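Local coordinates for protein probable methyltransferase (Bordetella pertussis, PDB 3KTY) that probably transfers methyl groups from S-adenosyl-L-methionine to RNA, as a TrmH-family enzyme represented here by its SpoU-type methylase domain, at residues A[42-46]-A[47-51]; A[109-112]-A[113-117]. One frame throughout, in Å; residues are numbered along the deposited sequence.

Contact 1 (A[42-46]-A[47-51])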
# COMPACT_ATOMS: atom_id res chain seq x y z
N VAL A 42 -17.07 12.70 3.93
CA VAL A 42 -17.66 13.69 4.82
C VAL A 42 -17.18 15.11 4.45
O VAL A 42 -15.97 15.36 4.36
CB VAL A 42 -17.30 13.39 6.29
CG1 VAL A 42 -17.61 14.60 7.18
CG2 VAL A 42 -18.04 12.14 6.77
N ALA A 43 -18.12 16.01 4.20
CA ALA A 43 -17.84 17.42 3.96
C ALA A 43 -16.84 17.64 2.85
O ALA A 43 -15.82 18.27 3.05
CB ALA A 43 -17.37 18.13 5.24
N PRO A 44 -17.12 17.12 1.66
CA PRO A 44 -16.13 17.31 0.60
C PRO A 44 -16.11 18.76 0.17
O PRO A 44 -17.09 19.49 0.43
CB PRO A 44 -16.64 16.41 -0.52
CG PRO A 44 -18.13 16.27 -0.21
CD PRO A 44 -18.21 16.21 1.27
N ARG A 45 -15.02 19.19 -0.45
CA ARG A 45 -14.93 20.58 -0.89
C ARG A 45 -16.07 20.96 -1.83
O ARG A 45 -16.59 22.10 -1.79
CB ARG A 45 -13.61 20.84 -1.61
CG ARG A 45 -13.50 22.31 -2.03
CD ARG A 45 -12.23 22.62 -2.72
NE ARG A 45 -12.06 24.06 -2.98
CZ ARG A 45 -11.16 24.52 -3.83
NH1 ARG A 45 -11.02 25.82 -4.05
NH2 ARG A 45 -10.40 23.64 -4.47
N PHE A 46 -16.41 20.04 -2.72
CA PHE A 46 -17.42 20.27 -3.75
C PHE A 46 -18.59 19.31 -3.70
O PHE A 46 -18.43 18.13 -3.42
CB PHE A 46 -16.79 20.16 -5.11
CG PHE A 46 -15.82 21.24 -5.39
CD1 PHE A 46 -14.62 20.97 -6.01
CD2 PHE A 46 -16.09 22.54 -4.98
CE1 PHE A 46 -13.73 21.99 -6.26
CE2 PHE A 46 -15.20 23.56 -5.22
CZ PHE A 46 -14.02 23.28 -5.86
N PRO A 47 -19.79 19.82 -4.00
CA PRO A 47 -20.87 18.86 -4.20
C PRO A 47 -20.65 18.09 -5.51
O PRO A 47 -20.18 18.66 -6.51
CB PRO A 47 -22.12 19.75 -4.27
CG PRO A 47 -21.70 21.07 -3.70
CD PRO A 47 -20.26 21.20 -4.09
N ASP A 48 -20.99 16.81 -5.50
CA ASP A 48 -20.83 15.96 -6.67
C ASP A 48 -19.36 15.71 -6.98
O ASP A 48 -18.98 15.52 -8.13
CB ASP A 48 -21.57 16.56 -7.88
CG ASP A 48 -23.08 16.60 -7.66
OD1 ASP A 48 -23.67 15.53 -7.38
OD2 ASP A 48 -23.68 17.71 -7.76
N MSE A 49 -18.54 15.74 -5.92
CA MSE A 49 -17.16 15.29 -5.95
C MSE A 49 -16.97 13.99 -6.69
O MSE A 49 -16.04 13.86 -7.48
CB MSE A 49 -16.70 15.02 -4.52
CG MSE A 49 -16.27 16.23 -3.78
SE MSE A 49 -14.39 16.47 -4.12
CE MSE A 49 -14.18 18.33 -3.57
N THR A 50 -17.81 13.00 -6.40
CA THR A 50 -17.63 11.67 -6.97
C THR A 50 -18.06 11.64 -8.45
O THR A 50 -17.82 10.65 -9.17
CB THR A 50 -18.39 10.60 -6.15
OG1 THR A 50 -19.80 10.82 -6.25
CG2 THR A 50 -17.97 10.65 -4.70
N ALA A 51 -18.69 12.72 -8.90
CA ALA A 51 -19.01 12.82 -10.31
C ALA A 51 -17.95 13.61 -11.10
O ALA A 51 -17.93 13.55 -12.34
CB ALA A 51 -20.41 13.40 -10.51
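Met49, modelled as selenomethionine, folds its side chain back against the residues before it and meets Pro44, Arg45 and Phe46. Its CG lies beside the backbone N (chi1 -82°) and the chain bends at chi2 (-89°), which carries SE and CE toward Arg45 and Phe46. This is the tight part of the contact. Met49 CE lies an ordinary 3.5 Å from Phe46 CB and meets the Phe46 ring obliquely, but its approach to Arg45 CB is short enough to leave the exact placing of CE doubtful; Met49 CG to Pro44 CB, 3.3 Å, is also short. Met49 is buried, and it touches Leu41 of strand 39-42.

The other side is loose. A type II beta turn from Phe46 to Met49 has Pro47 and Asp48 at its exposed corners, Asp48 with the positive phi (69°) expected at the third position. The turn bond is weak: Met49 N to Phe46 O measures 3.5 Å. Farther out, the extended Arg45 chain passes over one face of the Phe46 ring, CG 3.8 Å above its centre, and Phe46 CZ lies against the guanidinium face, offset toward the rim. Both side chains touch a crystal neighbour, so their pose may owe something to the lattice.

Within the turn, then, Met49's apolar contacts probably outweigh the weak bond, while backbone bonds to Pro18 and His72 also hold the loop.

Contact 2 (A[109-112]-A[113-117])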
# COMPACT_ATOMS: atom_id res chain seq x y z
N ALA A 109 -10.54 -5.29 14.44
CA ALA A 109 -11.66 -5.30 13.52
C ALA A 109 -12.22 -6.70 13.26
O ALA A 109 -13.43 -6.88 13.19
CB ALA A 109 -11.28 -4.64 12.21
N ARG A 110 -11.33 -7.67 13.08
CA ARG A 110 -11.70 -9.04 12.76
C ARG A 110 -12.50 -9.64 13.90
O ARG A 110 -13.51 -10.31 13.69
CB ARG A 110 -10.45 -9.90 12.53
CG ARG A 110 -10.66 -11.40 12.68
CD ARG A 110 -11.51 -11.90 11.55
NE ARG A 110 -11.72 -13.34 11.66
CZ ARG A 110 -11.06 -14.24 10.93
NH1 ARG A 110 -10.12 -13.86 10.03
NH2 ARG A 110 -11.33 -15.53 11.08
N ARG A 111 -12.02 -9.39 15.11
CA ARG A 111 -12.64 -9.86 16.34
C ARG A 111 -14.05 -9.26 16.46
O ARG A 111 -15.03 -9.97 16.71
CB ARG A 111 -11.78 -9.39 17.52
CG ARG A 111 -11.52 -10.42 18.60
CD ARG A 111 -10.24 -10.09 19.38
NE ARG A 111 -9.04 -10.25 18.55
CZ ARG A 111 -7.95 -9.48 18.63
NH1 ARG A 111 -6.91 -9.70 17.82
NH2 ARG A 111 -7.89 -8.51 19.54
N HIS A 112 -14.14 -7.95 16.27
CA HIS A 112 -15.42 -7.27 16.31
C HIS A 112 -16.39 -7.84 15.29
O HIS A 112 -17.52 -8.14 15.62
CB HIS A 112 -15.22 -5.77 16.12
CG HIS A 112 -16.47 -4.97 16.35
ND1 HIS A 112 -16.97 -4.72 17.61
CD2 HIS A 112 -17.31 -4.35 15.48
CE1 HIS A 112 -18.07 -4.00 17.51
NE2 HIS A 112 -18.31 -3.78 16.23
N LEU A 113 -15.97 -8.00 14.05
CA LEU A 113 -16.90 -8.53 13.05
C LEU A 113 -17.31 -9.97 13.31
O LEU A 113 -18.40 -10.41 12.90
CB LEU A 113 -16.33 -8.39 11.65
CG LEU A 113 -16.08 -6.93 11.27
CD1 LEU A 113 -15.63 -6.84 9.83
CD2 LEU A 113 -17.35 -6.09 11.49
N ASP A 114 -16.45 -10.71 14.00
CA ASP A 114 -16.74 -12.09 14.31
C ASP A 114 -17.59 -12.17 15.56
O ASP A 114 -18.40 -13.09 15.67
CB ASP A 114 -15.45 -12.89 14.52
CG ASP A 114 -14.84 -13.38 13.21
OD1 ASP A 114 -15.48 -13.26 12.15
OD2 ASP A 114 -13.71 -13.89 13.26
N ASP A 115 -17.41 -11.24 16.49
CA ASP A 115 -18.11 -11.30 17.78
C ASP A 115 -19.51 -10.63 17.79
O ASP A 115 -20.26 -10.84 18.72
CB ASP A 115 -17.25 -10.71 18.90
CG ASP A 115 -16.05 -11.58 19.24
OD1 ASP A 115 -15.99 -12.72 18.75
OD2 ASP A 115 -15.16 -11.11 19.99
N THR A 116 -19.83 -9.84 16.77
CA THR A 116 -21.14 -9.19 16.69
C THR A 116 -21.87 -9.63 15.42
O THR A 116 -21.26 -9.86 14.38
CB THR A 116 -21.07 -7.63 16.65
OG1 THR A 116 -20.32 -7.23 15.50
CG2 THR A 116 -20.41 -7.06 17.88
N GLU A 117 -23.18 -9.74 15.52
CA GLU A 117 -24.00 -10.10 14.37
C GLU A 117 -23.87 -9.06 13.27
O GLU A 117 -23.56 -9.37 12.12
CB GLU A 117 -25.46 -10.23 14.81
CG GLU A 117 -26.28 -11.05 13.85
CD GLU A 117 -25.54 -12.30 13.40
OE1 GLU A 117 -24.84 -12.92 14.23
OE2 GLU A 117 -25.66 -12.65 12.20
O HOH W 1 -12.92 -16.46 13.09
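Arg110 and Asp114, one helical turn apart near the end of helix 102-115, form a salt bridge. Arg110 CB points away from 113-117. CG, anti to the backbone N, lies 4.0 Å from Asp114 OD2; the bend at chi2 (69°) then brings CD to 3.4 Å from OD2, and NE donates to it at 2.6 Å in a nearly straight bond (165°). OD2 sits at the guanidinium edge, yet NE reaches it from above the carboxylate plane, the guanidinium and carboxylate planes being 83° apart. Beyond CZ the ends divide: NH2 gives a 2.7 Å bond to a water, which donates in turn to Asp114 OD2, while NH1 bonds Ala171 O at the end of helix 157-172.

At the last turn, Thr116, the first residue to leave the helix, donates to His112 O from N over 3.1 Å and from OG1 over 2.9 Å, from opposite faces of the carbonyl plane. Thr116 CG2 rests over the His112 ring, 4.2 Å from its centroid, in a CH-pi contact; His112 NE2 bonds Thr83.

Two donors of Thr116, one backbone and one side chain, thus satisfy the His112 carbonyl, and Arg110 probably offsets some of Asp114's negative charge at the helix C-terminus.

Both contacts are local and lie in the same SpoU-type methylase domain, on opposite sides of the chain's centre, with nearest atoms about 19 Å apart. They share no helix or strand. Contact 1 is a surface contact in the loop that follows strand 39-42, with a single buried residue. Contact 2 closes helix 102-115 and is partly buried, since Ala109 and Leu113 pack on strand 121-125 and helix 157-172. The chemistry follows the setting: across its two halves the loop has apolar packing and one weak backbone bond, its other backbone bonds going to neighbouring segments or lying within one half, whereas the helix end has repeating backbone bonds, a salt bridge and a side-chain hydroxyl bound to a terminal carbonyl.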